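Side-chain contacts in tripeptidase (Staphylococcus aureus subsp. aureus, PDB 3RZA), which probably hydrolyses short peptides as a metal-dependent tripeptidase of the M20/M25/M40 peptidase family, with a zinc and a calcium ion bound at a shared site: residues 32-37 with 124-129; 361-364 with 370-373. All blocks are in the same frame, centred on the assembly; numbering follows the deposited sequence.

Contact 1 of 2, residues 32-37 with 124-129; sequences ELVQID and TILGAD. With ZN (zinc ion), chain C; CA (calcium ion), chain D.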
loop_
_atom_site.group_PDB
_atom_site.type_symbol
_atom_site.label_atom_id
_atom_site.label_comp_id
_atom_site.label_asym_id
_atom_site.label_seq_id
_atom_site.Cartn_x
_atom_site.Cartn_y
_atom_site.Cartn_z
ATOM N N GLU A 32 34.484 -20.756 -5.948
ATOM C CA GLU A 32 34.585 -20.982 -4.508
ATOM C C GLU A 32 33.852 -19.900 -3.694
ATOM O O GLU A 32 33.059 -20.221 -2.784
ATOM C CB GLU A 32 36.064 -21.047 -4.081
ATOM C CG GLU A 32 36.278 -21.575 -2.652
ATOM C CD GLU A 32 37.717 -21.482 -2.170
ATOM O OE1 GLU A 32 38.641 -21.231 -2.998
ATOM O OE2 GLU A 32 37.918 -21.677 -0.942
ATOM N N LEU A 33 34.094 -18.633 -4.049
ATOM C CA LEU A 33 33.550 -17.506 -3.301
ATOM C C LEU A 33 32.040 -17.355 -3.432
ATOM O O LEU A 33 31.383 -17.074 -2.424
ATOM C CB LEU A 33 34.236 -16.193 -3.670
ATOM C CG LEU A 33 35.703 -16.016 -3.294
ATOM C CD1 LEU A 33 36.188 -14.706 -3.885
ATOM C CD2 LEU A 33 35.925 -16.039 -1.782
ATOM N N VAL A 34 31.489 -17.540 -4.643
ATOM C CA VAL A 34 30.018 -17.407 -4.858
ATOM C C VAL A 34 29.212 -18.459 -4.053
ATOM O O VAL A 34 28.149 -18.149 -3.510
ATOM C CB VAL A 34 29.598 -17.434 -6.358
ATOM C CG1 VAL A 34 30.260 -16.269 -7.143
ATOM C CG2 VAL A 34 29.886 -18.785 -7.000
ATOM N N GLN A 35 29.797 -19.643 -3.869
ATOM C CA GLN A 35 29.185 -20.717 -3.100
ATOM C C GLN A 35 29.261 -20.566 -1.563
ATOM O O GLN A 35 28.801 -21.446 -0.856
ATOM C CB GLN A 35 29.782 -22.063 -3.547
ATOM C CG GLN A 35 29.452 -22.407 -5.010
ATOM C CD GLN A 35 30.117 -23.680 -5.467
ATOM O OE1 GLN A 35 29.606 -24.764 -5.243
ATOM N NE2 GLN A 35 31.284 -23.552 -6.085
ATOM N N ILE A 36 29.873 -19.488 -1.053
ATOM C CA ILE A 36 29.822 -19.158 0.374
ATOM C C ILE A 36 28.786 -18.054 0.521
ATOM O O ILE A 36 29.015 -16.939 0.052
ATOM C CB ILE A 36 31.182 -18.648 0.906
ATOM C CG1 ILE A 36 32.273 -19.719 0.786
ATOM C CG2 ILE A 36 31.045 -18.250 2.361
ATOM C CD1 ILE A 36 33.673 -19.142 0.658
ATOM N N ASP A 37 27.659 -18.369 1.171
ATOM C CA ASP A 37 26.560 -17.427 1.366
ATOM C C ASP A 37 27.103 -16.196 2.099
ATOM O O ASP A 37 27.792 -16.345 3.110
ATOM C CB ASP A 37 25.439 -18.029 2.241
ATOM C CG ASP A 37 24.762 -19.242 1.621
ATOM O OD1 ASP A 37 25.036 -19.590 0.465
ATOM O OD2 ASP A 37 23.953 -19.880 2.320
ATOM N N THR A 124 18.777 -18.219 -7.504
ATOM C CA THR A 124 19.493 -17.196 -6.752
ATOM C C THR A 124 20.164 -16.253 -7.739
ATOM O O THR A 124 20.203 -16.505 -8.943
ATOM C CB THR A 124 20.595 -17.827 -5.858
ATOM O OG1 THR A 124 21.693 -18.257 -6.678
ATOM C CG2 THR A 124 20.050 -19.037 -5.054
ATOM N N ILE A 125 20.739 -15.199 -7.197
ATOM C CA ILE A 125 21.718 -14.384 -7.890
ATOM C C ILE A 125 23.025 -15.217 -8.052
ATOM O O ILE A 125 23.129 -16.326 -7.513
ATOM C CB ILE A 125 21.951 -12.999 -7.137
ATOM C CG1 ILE A 125 22.637 -13.157 -5.762
ATOM C CG2 ILE A 125 20.622 -12.247 -6.962
ATOM C CD1 ILE A 125 23.451 -12.017 -5.382
ATOM N N LEU A 126 23.998 -14.691 -8.787
ATOM C CA LEU A 126 25.339 -15.310 -8.878
ATOM C C LEU A 126 26.238 -14.769 -7.772
ATOM O O LEU A 126 27.008 -15.514 -7.168
ATOM C CB LEU A 126 25.980 -15.052 -10.260
ATOM C CG LEU A 126 27.345 -15.658 -10.609
ATOM C CD1 LEU A 126 27.394 -17.163 -10.322
ATOM C CD2 LEU A 126 27.696 -15.405 -12.092
ATOM N N GLY A 127 26.154 -13.477 -7.513
ATOM C CA GLY A 127 27.135 -12.811 -6.682
ATOM C C GLY A 127 28.457 -12.514 -7.380
ATOM O O GLY A 127 29.479 -12.311 -6.703
ATOM N N ALA A 128 28.439 -12.402 -8.716
ATOM C CA ALA A 128 29.553 -11.742 -9.445
ATOM C C ALA A 128 29.783 -10.340 -8.916
ATOM O O ALA A 128 30.918 -9.889 -8.792
ATOM C CB ALA A 128 29.282 -11.712 -10.934
ATOM N N ASP A 129 28.684 -9.658 -8.649
ATOM C CA ASP A 129 28.671 -8.477 -7.833
ATOM C C ASP A 129 28.704 -8.889 -6.323
ATOM O O ASP A 129 27.647 -9.254 -5.759
ATOM C CB ASP A 129 27.447 -7.670 -8.153
ATOM C CG ASP A 129 27.378 -6.396 -7.381
ATOM O OD1 ASP A 129 28.374 -5.939 -6.807
ATOM O OD2 ASP A 129 26.282 -5.809 -7.347
HETATM ZN ZN ZN C . 28.805 -4.186 -5.812
HETATM CA CA CA D . 25.248 -4.665 -5.958
HETATM O O HOH W 1 27.144 -2.944 -6.048
#

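Contact 2 of 2, residues 361-364 with 370-373; sequences GYEK and ERMP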
loop_
_atom_site.group_PDB
_atom_site.type_symbol
_atom_site.label_atom_id
_atom_site.label_comp_id
_atom_site.label_asym_id
_atom_site.label_seq_id
_atom_site.Cartn_x
_atom_site.Cartn_y
_atom_site.Cartn_z
ATOM N N GLY A 361 32.354 -5.639 -15.516
ATOM C CA GLY A 361 31.763 -6.410 -16.617
ATOM C C GLY A 361 30.695 -7.442 -16.210
ATOM O O GLY A 361 30.200 -8.186 -17.066
ATOM N N TYR A 362 30.297 -7.457 -14.933
ATOM C CA TYR A 362 29.184 -8.309 -14.488
ATOM C C TYR A 362 27.875 -7.782 -15.097
ATOM O O TYR A 362 27.790 -6.609 -15.509
ATOM C CB TYR A 362 29.113 -8.472 -12.949
ATOM C CG TYR A 362 29.293 -7.215 -12.076
ATOM C CD1 TYR A 362 28.664 -5.991 -12.384
ATOM C CD2 TYR A 362 30.036 -7.269 -10.902
ATOM C CE1 TYR A 362 28.816 -4.871 -11.572
ATOM C CE2 TYR A 362 30.185 -6.121 -10.079
ATOM C CZ TYR A 362 29.554 -4.935 -10.435
ATOM O OH TYR A 362 29.660 -3.779 -9.655
ATOM N N GLU A 363 26.890 -8.663 -15.232
ATOM C CA GLU A 363 25.663 -8.340 -15.980
ATOM C C GLU A 363 24.420 -8.841 -15.264
ATOM O O GLU A 363 24.468 -9.875 -14.602
ATOM C CB GLU A 363 25.747 -8.954 -17.356
ATOM C CG GLU A 363 26.702 -8.205 -18.322
ATOM C CD GLU A 363 26.718 -8.818 -19.713
ATOM O OE1 GLU A 363 26.234 -9.968 -19.852
ATOM O OE2 GLU A 363 27.211 -8.156 -20.665
ATOM N N LYS A 364 23.318 -8.088 -15.431
ATOM C CA LYS A 364 22.019 -8.398 -14.824
ATOM C C LYS A 364 22.143 -8.612 -13.310
ATOM O O LYS A 364 21.532 -9.541 -12.734
ATOM C CB LYS A 364 21.374 -9.607 -15.510
ATOM C CG LYS A 364 21.190 -9.441 -17.020
ATOM C CD LYS A 364 19.865 -10.079 -17.475
ATOM C CE LYS A 364 19.636 -9.904 -18.962
ATOM N NZ LYS A 364 20.541 -10.794 -19.703
ATOM N N GLU A 370 21.655 -12.981 -13.160
ATOM C CA GLU A 370 23.006 -12.402 -13.104
ATOM C C GLU A 370 23.987 -13.331 -13.740
ATOM O O GLU A 370 23.905 -14.536 -13.540
ATOM C CB GLU A 370 23.451 -12.123 -11.671
ATOM C CG GLU A 370 24.872 -11.486 -11.547
ATOM C CD GLU A 370 25.276 -11.222 -10.114
ATOM O OE1 GLU A 370 24.511 -11.591 -9.197
ATOM O OE2 GLU A 370 26.373 -10.667 -9.905
ATOM N N ARG A 371 24.916 -12.768 -14.508
ATOM C CA ARG A 371 25.961 -13.574 -15.128
ATOM C C ARG A 371 27.272 -12.848 -15.202
ATOM O O ARG A 371 27.305 -11.610 -15.152
ATOM C CB ARG A 371 25.529 -14.033 -16.527
ATOM C CG ARG A 371 25.366 -12.897 -17.545
ATOM C CD ARG A 371 24.857 -13.399 -18.888
ATOM N NE ARG A 371 25.016 -12.344 -19.905
ATOM C CZ ARG A 371 24.831 -12.481 -21.224
ATOM N NH1 ARG A 371 24.430 -13.640 -21.766
ATOM N NH2 ARG A 371 25.050 -11.431 -22.014
HETATM N N MSE A 372 28.351 -13.624 -15.354
HETATM C CA MSE A 372 29.715 -13.074 -15.440
HETATM C C MSE A 372 30.369 -13.622 -16.701
HETATM O O MSE A 372 30.503 -14.847 -16.820
HETATM C CB MSE A 372 30.528 -13.470 -14.208
HETATM C CG MSE A 372 31.890 -12.812 -14.105
HETATM SE SE MSE A 372 31.843 -10.902 -13.983
HETATM C CE MSE A 372 33.663 -10.496 -14.439
ATOM N N PRO A 373 30.794 -12.734 -17.635
ATOM C CA PRO A 373 31.601 -13.254 -18.740
ATOM C C PRO A 373 32.986 -13.682 -18.266
ATOM O O PRO A 373 33.636 -12.934 -17.532
ATOM C CB PRO A 373 31.692 -12.063 -19.712
ATOM C CG PRO A 373 30.865 -10.949 -19.085
ATOM C CD PRO A 373 30.691 -11.259 -17.687
#

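Contact 1 of 2, residues 32-37 with 124-129
V34, at the end of helix 23-34, packs on L126 and G127 in the loop that leads into helix 128-147 and to the metal ligand D129. The contact is small and buried, and no hydrogen bond crosses it. V34 points its CB toward the loop. CB lies 3.3 Å from L126 O, and CG1 is equally near that oxygen. Of the two methyls, CG1 is the one that faces the loop: it stands anti to the carbonyl carbon of V34 (chi1 -60°) and also reaches L126 CD1 at 4.4 Å. CG1 is 4.1 Å from G127 O as well. The backbone is closest between V34 CA and G127 CA, 5.7 Å apart. G127 is the N-cap residue of helix 128-147. E370 also lies against this loop, and F30 of helix 23-34 touches L126 and A128. Two residues after G127, the D129 carboxylate bridges the metals: OD1 binds zinc at 2.1 Å and OD2 binds calcium at 2.1 Å. Water 1 joins both ions too. H98 and D186 complete the protein ligands of zinc; E163 and H366 also bind calcium. A carboxylate bridging two metals is consistent with the two-metal site of M20 peptidases, here holding zinc and calcium.

Contact 2 of 2, residues 361-364 with 370-373
E363 and R371 form a single antiparallel beta bridge, a hydrogen-bonded pair, between the loop after strand 355-359 and strand 371-373. E363 N gives to R371 O at 3.0 Å, and R371 N gives to E363 O at 2.9 Å. E363 O also receives a CA-H...O contact from E370 CA, and K364 O accepts from T367 OG1 in the short connection between the segments. The same pair adds a salt bridge. R371 presents NE and NH2 side-on, and both bond to E363 OE1, at 2.7 and 2.9 Å. OE1 lies near the guanidinium plane; NE meets it nearly along its C-O axis, NH2 on the syn side. R371 chi1 of 66° sets CG between the backbone N and carbonyl carbon, and the chain runs extended to NE. R371 also has a cation-pi contact with Y117, and its NH1 bonds weakly to Y119 OH. E370 OE1 accepts from L126 N and G127 N and OE2 from D129 N, while Y362 OH is hydrogen-bonded to D186, a zinc ligand. The SE atom of selenomethionine M372 lies against Y362, 3.8 Å from CB. At the far end, P373 CD lies 3.2 Å from G361 O.

Contact 1 is wholly buried. Contact 2 is only partly so: E370 and Y362 lie inside, while K364 is exposed. Their chemistry differs accordingly. Residues 32-37 and 124-129, from segments 87 positions apart, meet by van der Waals contact, mainly V34 carbons against backbone carbonyls, with no hydrogen bond. Residues 361-364 and 370-373 are near neighbours in sequence, joined by backbone bonds and a salt bridge. The two contacts touch directly, with centres 12 Å apart. E370 joins them, and Y362 CD2 packs on A128 O. Both therefore border the start of helix 128-147. Contact 1 supplies a bridging metal ligand, whereas contact 2 supplies second-shell residues, Y362 and E370.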